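Local atomic coordinates of endonuclease IV (Thermus thermophilus, PDB entry 3AAM), a protein that cleaves the DNA backbone at apurinic or apyrimidinic sites during base excision repair, using bound metal ions and a TIM-barrel scaffold. Residues E154-V159 / R193-E198; E81-S86 / P114-E119. One frame throughout, in Å; residues are numbered along the deposited sequence.

Interaction 1: E154-V159 / R193-E198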
loop_
_atom_site.group_PDB
_atom_site.type_symbol
_atom_site.label_atom_id
_atom_site.label_comp_id
_atom_site.label_asym_id
_atom_site.label_seq_id
_atom_site.Cartn_x
_atom_site.Cartn_y
_atom_site.Cartn_z
ATOM N N GLU A 154 12.190 9.169 9.477
ATOM C CA GLU A 154 11.210 8.940 10.531
ATOM C C GLU A 154 10.654 7.532 10.395
ATOM O O GLU A 154 10.440 6.844 11.394
ATOM C CB GLU A 154 10.073 9.964 10.467
ATOM C CG GLU A 154 9.110 9.842 11.651
ATOM C CD GLU A 154 8.191 11.041 11.801
ATOM O OE1 GLU A 154 7.185 11.128 11.069
ATOM O OE2 GLU A 154 8.487 11.904 12.649
ATOM N N LEU A 155 10.422 7.106 9.156
ATOM C CA LEU A 155 9.912 5.762 8.911
ATOM C C LEU A 155 10.935 4.739 9.373
ATOM O O LEU A 155 10.577 3.700 9.925
ATOM C CB LEU A 155 9.622 5.543 7.424
ATOM C CG LEU A 155 8.345 6.156 6.849
ATOM C CD1 LEU A 155 8.423 7.668 6.931
ATOM C CD2 LEU A 155 8.160 5.707 5.408
ATOM N N ALA A 156 12.213 5.025 9.141
ATOM C CA ALA A 156 13.262 4.103 9.552
ATOM C C ALA A 156 13.204 3.914 11.068
ATOM O O ALA A 156 13.377 2.806 11.570
ATOM C CB ALA A 156 14.624 4.632 9.135
ATOM N N TRP A 157 12.960 4.998 11.799
ATOM C CA TRP A 157 12.869 4.897 13.247
ATOM C C TRP A 157 11.613 4.118 13.643
ATOM O O TRP A 157 11.649 3.281 14.549
ATOM C CB TRP A 157 12.829 6.284 13.895
ATOM C CG TRP A 157 12.470 6.204 15.347
ATOM C CD1 TRP A 157 13.296 5.872 16.383
ATOM C CD2 TRP A 157 11.159 6.336 15.905
ATOM N NE1 TRP A 157 12.577 5.781 17.552
ATOM C CE2 TRP A 157 11.261 6.059 17.285
ATOM C CE3 TRP A 157 9.903 6.654 15.368
ATOM C CZ2 TRP A 157 10.155 6.092 18.139
ATOM C CZ3 TRP A 157 8.804 6.688 16.216
ATOM C CH2 TRP A 157 8.938 6.407 17.588
ATOM N N LEU A 158 10.507 4.398 12.957
ATOM C CA LEU A 158 9.235 3.737 13.228
ATOM C C LEU A 158 9.311 2.219 13.144
ATOM O O LEU A 158 8.713 1.521 13.963
ATOM C CB LEU A 158 8.152 4.221 12.256
ATOM C CG LEU A 158 7.359 5.487 12.583
ATOM C CD1 LEU A 158 6.360 5.753 11.469
ATOM C CD2 LEU A 158 6.622 5.312 13.906
ATOM N N VAL A 159 10.043 1.712 12.156
ATOM C CA VAL A 159 10.159 0.269 11.973
ATOM C C VAL A 159 11.355 -0.363 12.680
ATOM O O VAL A 159 11.471 -1.588 12.730
ATOM C CB VAL A 159 10.211 -0.096 10.469
ATOM C CG1 VAL A 159 9.017 0.519 9.750
ATOM C CG2 VAL A 159 11.521 0.378 9.850
ATOM N N ARG A 193 19.179 4.755 1.782
ATOM C CA ARG A 193 20.087 5.173 2.841
ATOM C C ARG A 193 19.385 5.230 4.194
ATOM O O ARG A 193 19.920 4.769 5.200
ATOM C CB ARG A 193 20.685 6.550 2.523
ATOM C CG ARG A 193 21.546 7.105 3.649
ATOM C CD ARG A 193 22.221 8.426 3.290
ATOM N NE ARG A 193 21.270 9.494 2.989
ATOM C CZ ARG A 193 20.760 9.728 1.782
ATOM N NH1 ARG A 193 19.900 10.722 1.606
ATOM N NH2 ARG A 193 21.118 8.976 0.750
ATOM N N ALA A 194 18.182 5.795 4.211
ATOM C CA ALA A 194 17.418 5.933 5.444
ATOM C C ALA A 194 16.734 4.657 5.922
ATOM O O ALA A 194 16.889 4.255 7.075
ATOM C CB ALA A 194 16.379 7.039 5.282
ATOM N N VAL A 195 15.983 4.018 5.033
ATOM C CA VAL A 195 15.242 2.811 5.383
ATOM C C VAL A 195 15.895 1.524 4.912
ATOM O O VAL A 195 15.968 0.541 5.659
ATOM C CB VAL A 195 13.806 2.887 4.802
ATOM C CG1 VAL A 195 13.085 1.557 4.981
ATOM C CG2 VAL A 195 13.031 4.002 5.493
ATOM N N GLY A 196 16.386 1.548 3.679
ATOM C CA GLY A 196 16.997 0.371 3.095
ATOM C C GLY A 196 15.938 -0.234 2.199
ATOM O O GLY A 196 14.885 -0.659 2.675
ATOM N N LEU A 197 16.205 -0.270 0.899
ATOM C CA LEU A 197 15.233 -0.802 -0.047
ATOM C C LEU A 197 14.843 -2.258 0.172
ATOM O O LEU A 197 13.810 -2.704 -0.333
ATOM C CB LEU A 197 15.733 -0.597 -1.478
ATOM C CG LEU A 197 15.819 0.879 -1.884
ATOM C CD1 LEU A 197 16.375 1.009 -3.289
ATOM C CD2 LEU A 197 14.433 1.509 -1.806
ATOM N N GLU A 198 15.641 -3.005 0.928
ATOM C CA GLU A 198 15.299 -4.399 1.173
ATOM C C GLU A 198 14.052 -4.492 2.046
ATOM O O GLU A 198 13.407 -5.540 2.119
ATOM C CB GLU A 198 16.465 -5.147 1.834
ATOM C CG GLU A 198 16.900 -4.623 3.191
ATOM C CD GLU A 198 17.552 -3.254 3.121
ATOM O OE1 GLU A 198 18.413 -3.044 2.240
ATOM O OE2 GLU A 198 17.210 -2.392 3.957
#
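A156 and the residues A194 and V195 illustrate how small side chains let two pieces of backbone come close: the CA atoms of A156 and V195 lie just 4.8 Å apart. No hydrogen bond crosses between 154-159 and 193-198, and the contact rests on van der Waals packing alone. Its tightest point is polar on one side only, for the methyl CB of A156 points at the last helical turn of 184-194 and presses on the carbonyl O of A194 at 3.1 Å.

The apolar part is carried by a single branch of V195. With CG1 anti to the backbone N (chi1 172°), CG2 is turned to the other helix, where it meets CB of A156 at 4.0 Å and lies 3.9 Å from the backbone N of A156. The same methyl reaches L155 more loosely, at 4.2 Å from its CB. L155 and V195 both also touch V166 of strand 165-169, so the valine packs on helix and strand together, while A194 continues the contact along helix 152-159 to F152 and E153.

Just past V195 the chain turns away at G196 (phi 100°), where a side chain would not fit. A hydrogen bond from the backbone N of L197 to OD1 of D192 ties the turn back to the helix.

The end of helix 184-194 and its exit loop thus pack against the outer helix 152-159, with V166 of strand 165-169 touching both, as in the helical layer around a TIM barrel.

Interaction 2: E81-S86 / P114-E119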
loop_
_atom_site.group_PDB
_atom_site.type_symbol
_atom_site.label_atom_id
_atom_site.label_comp_id
_atom_site.label_asym_id
_atom_site.label_seq_id
_atom_site.Cartn_x
_atom_site.Cartn_y
_atom_site.Cartn_z
ATOM N N GLU A 81 -9.825 7.940 22.146
ATOM C CA GLU A 81 -10.267 6.560 21.990
ATOM C C GLU A 81 -10.301 6.103 20.534
ATOM O O GLU A 81 -10.497 4.922 20.247
ATOM C CB GLU A 81 -11.637 6.386 22.654
ATOM C CG GLU A 81 -12.082 4.946 22.811
ATOM C CD GLU A 81 -13.097 4.548 21.769
ATOM O OE1 GLU A 81 -13.538 5.433 21.005
ATOM O OE2 GLU A 81 -13.463 3.356 21.719
ATOM N N LEU A 82 -10.120 7.043 19.613
ATOM C CA LEU A 82 -10.068 6.710 18.195
ATOM C C LEU A 82 -8.866 5.777 18.021
ATOM O O LEU A 82 -8.812 4.972 17.091
ATOM C CB LEU A 82 -9.867 7.982 17.358
ATOM C CG LEU A 82 -9.440 7.794 15.897
ATOM C CD1 LEU A 82 -10.503 7.025 15.139
ATOM C CD2 LEU A 82 -9.209 9.155 15.252
ATOM N N TRP A 83 -7.905 5.884 18.935
ATOM C CA TRP A 83 -6.711 5.054 18.884
ATOM C C TRP A 83 -7.093 3.588 19.061
ATOM O O TRP A 83 -6.699 2.739 18.266
ATOM C CB TRP A 83 -5.729 5.464 19.985
ATOM C CG TRP A 83 -4.371 4.845 19.851
ATOM C CD1 TRP A 83 -3.419 5.147 18.914
ATOM C CD2 TRP A 83 -3.802 3.831 20.689
ATOM N NE1 TRP A 83 -2.295 4.386 19.121
ATOM C CE2 TRP A 83 -2.501 3.569 20.203
ATOM C CE3 TRP A 83 -4.265 3.117 21.804
ATOM C CZ2 TRP A 83 -1.656 2.625 20.794
ATOM C CZ3 TRP A 83 -3.424 2.176 22.394
ATOM C CH2 TRP A 83 -2.131 1.940 21.884
ATOM N N GLU A 84 -7.864 3.298 20.105
ATOM C CA GLU A 84 -8.297 1.929 20.366
ATOM C C GLU A 84 -9.080 1.373 19.178
ATOM O O GLU A 84 -8.890 0.223 18.777
ATOM C CB GLU A 84 -9.165 1.874 21.629
ATOM C CG GLU A 84 -8.386 1.801 22.944
ATOM C CD GLU A 84 -7.857 3.141 23.422
ATOM O OE1 GLU A 84 -7.196 3.162 24.479
ATOM O OE2 GLU A 84 -8.102 4.171 22.762
ATOM N N LYS A 85 -9.963 2.191 18.615
ATOM C CA LYS A 85 -10.756 1.755 17.472
ATOM C C LYS A 85 -9.837 1.448 16.290
ATOM O O LYS A 85 -10.016 0.446 15.591
ATOM C CB LYS A 85 -11.767 2.844 17.087
ATOM C CG LYS A 85 -12.698 3.240 18.228
ATOM C CD LYS A 85 -13.564 4.448 17.878
ATOM C CE LYS A 85 -14.690 4.088 16.930
ATOM N NZ LYS A 85 -14.195 3.549 15.642
ATOM N N SER A 86 -8.841 2.306 16.091
ATOM C CA SER A 86 -7.889 2.153 14.996
ATOM C C SER A 86 -7.014 0.914 15.162
ATOM O O SER A 86 -6.803 0.164 14.208
ATOM C CB SER A 86 -7.010 3.402 14.895
ATOM O OG SER A 86 -7.811 4.545 14.666
ATOM N N PRO A 114 4.984 10.556 16.754
ATOM C CA PRO A 114 5.465 9.349 16.079
ATOM C C PRO A 114 5.506 8.164 17.044
ATOM O O PRO A 114 5.242 7.026 16.656
ATOM C CB PRO A 114 6.854 9.755 15.598
ATOM C CG PRO A 114 6.674 11.214 15.286
ATOM C CD PRO A 114 5.879 11.699 16.487
ATOM N N GLU A 115 5.826 8.442 18.306
ATOM C CA GLU A 115 5.894 7.395 19.322
ATOM C C GLU A 115 4.544 6.709 19.524
ATOM O O GLU A 115 4.482 5.510 19.798
ATOM C CB GLU A 115 6.383 7.970 20.659
ATOM C CG GLU A 115 7.807 8.499 20.628
ATOM C CD GLU A 115 7.901 9.961 20.228
ATOM O OE1 GLU A 115 6.939 10.495 19.634
ATOM O OE2 GLU A 115 8.953 10.577 20.501
ATOM N N ARG A 116 3.463 7.472 19.390
ATOM C CA ARG A 116 2.118 6.928 19.549
ATOM C C ARG A 116 1.799 5.993 18.382
ATOM O O ARG A 116 1.150 4.963 18.557
ATOM C CB ARG A 116 1.105 8.075 19.608
ATOM C CG ARG A 116 -0.351 7.660 19.770
ATOM C CD ARG A 116 -0.605 6.906 21.066
ATOM N NE ARG A 116 -2.017 6.976 21.438
ATOM C CZ ARG A 116 -2.559 6.336 22.469
ATOM N NH1 ARG A 116 -1.812 5.561 23.247
ATOM N NH2 ARG A 116 -3.850 6.481 22.726
ATOM N N VAL A 117 2.268 6.357 17.193
ATOM C CA VAL A 117 2.043 5.545 16.002
ATOM C C VAL A 117 2.749 4.198 16.146
ATOM O O VAL A 117 2.161 3.149 15.878
ATOM C CB VAL A 117 2.551 6.269 14.732
ATOM C CG1 VAL A 117 2.492 5.338 13.539
ATOM C CG2 VAL A 117 1.700 7.501 14.464
ATOM N N LYS A 118 4.008 4.226 16.577
ATOM C CA LYS A 118 4.764 2.991 16.752
ATOM C C LYS A 118 4.047 2.129 17.787
ATOM O O LYS A 118 3.880 0.925 17.593
ATOM C CB LYS A 118 6.198 3.298 17.200
ATOM C CG LYS A 118 7.120 2.088 17.188
ATOM C CD LYS A 118 8.575 2.512 17.315
ATOM C CE LYS A 118 9.526 1.384 16.941
ATOM N NZ LYS A 118 10.942 1.849 16.936
ATOM N N GLU A 119 3.612 2.749 18.883
ATOM C CA GLU A 119 2.895 2.018 19.922
ATOM C C GLU A 119 1.658 1.348 19.320
ATOM O O GLU A 119 1.383 0.175 19.584
ATOM C CB GLU A 119 2.476 2.964 21.057
ATOM C CG GLU A 119 1.555 2.300 22.074
ATOM C CD GLU A 119 1.061 3.246 23.146
ATOM O OE1 GLU A 119 0.934 4.456 22.860
ATOM O OE2 GLU A 119 0.783 2.772 24.273
#
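On the outer helical layer of the TIM barrel, W83 of helix 82-100 and R116 of helix 114-128 form a cation-pi stack. The guanidinium of R116 lies flat over one face of the indole, the two planes 10° apart and the centres separated by 3.4 Å. CZ sits over the five-membered ring, 3.3 Å from CD2 of W83, and CD of R116 adds a CH-pi contact with the same ring. A bend at chi2 (62°) turns the arginine chain across the indole and lays the guanidinium on its face.

E119, one turn on from R116, works on both partners. Its OE1 takes a 3.0 Å salt-bridge hydrogen bond from NH1 of R116, approached from above the carboxylate plane yet lying close to the guanidinium plane. Its CG meets CZ2 of W83 obliquely at 3.5 Å. NE of R116 donates instead to the carbonyl O of A78, so that bonds at two nitrogens fix the rotation of the group against the indole face, while NE1 of W83 makes a weak hydrogen bond to O of L76. Replacing W83 by alanine removes the indole and is likely to leave the guanidinium without its aromatic platform and a gap between the two helices beside CG of E119.

Strand 104-107 joins these helices in the chain. L82 and S86 pack on W41 on the side of 82-100, and P114, E115 and K118 carry helix 114-128 onward to helix 152-159.

The pair shows how one fold uses different chemistry at different depths. Interaction 1 is partly buried and has no hydrogen bond between its segments, being built from alanine, valine and leucine side chains and a backbone carbonyl; its L155 side chain lies about 9 Å from that of the manganese ligand H172. Interaction 2 is a surface contact, the CA atoms of W83 and R116, the nearest pair, being 9.1 Å apart and spanned by a guanidinium stacked on an indole, with a salt bridge inside 114-119 steadying the arginine. The two share no element, yet helices 114-128 and 152-159 adjoin: NZ of K118 probably hydrogen-bonds to O of W157 at 2.9 Å, linking both contacts.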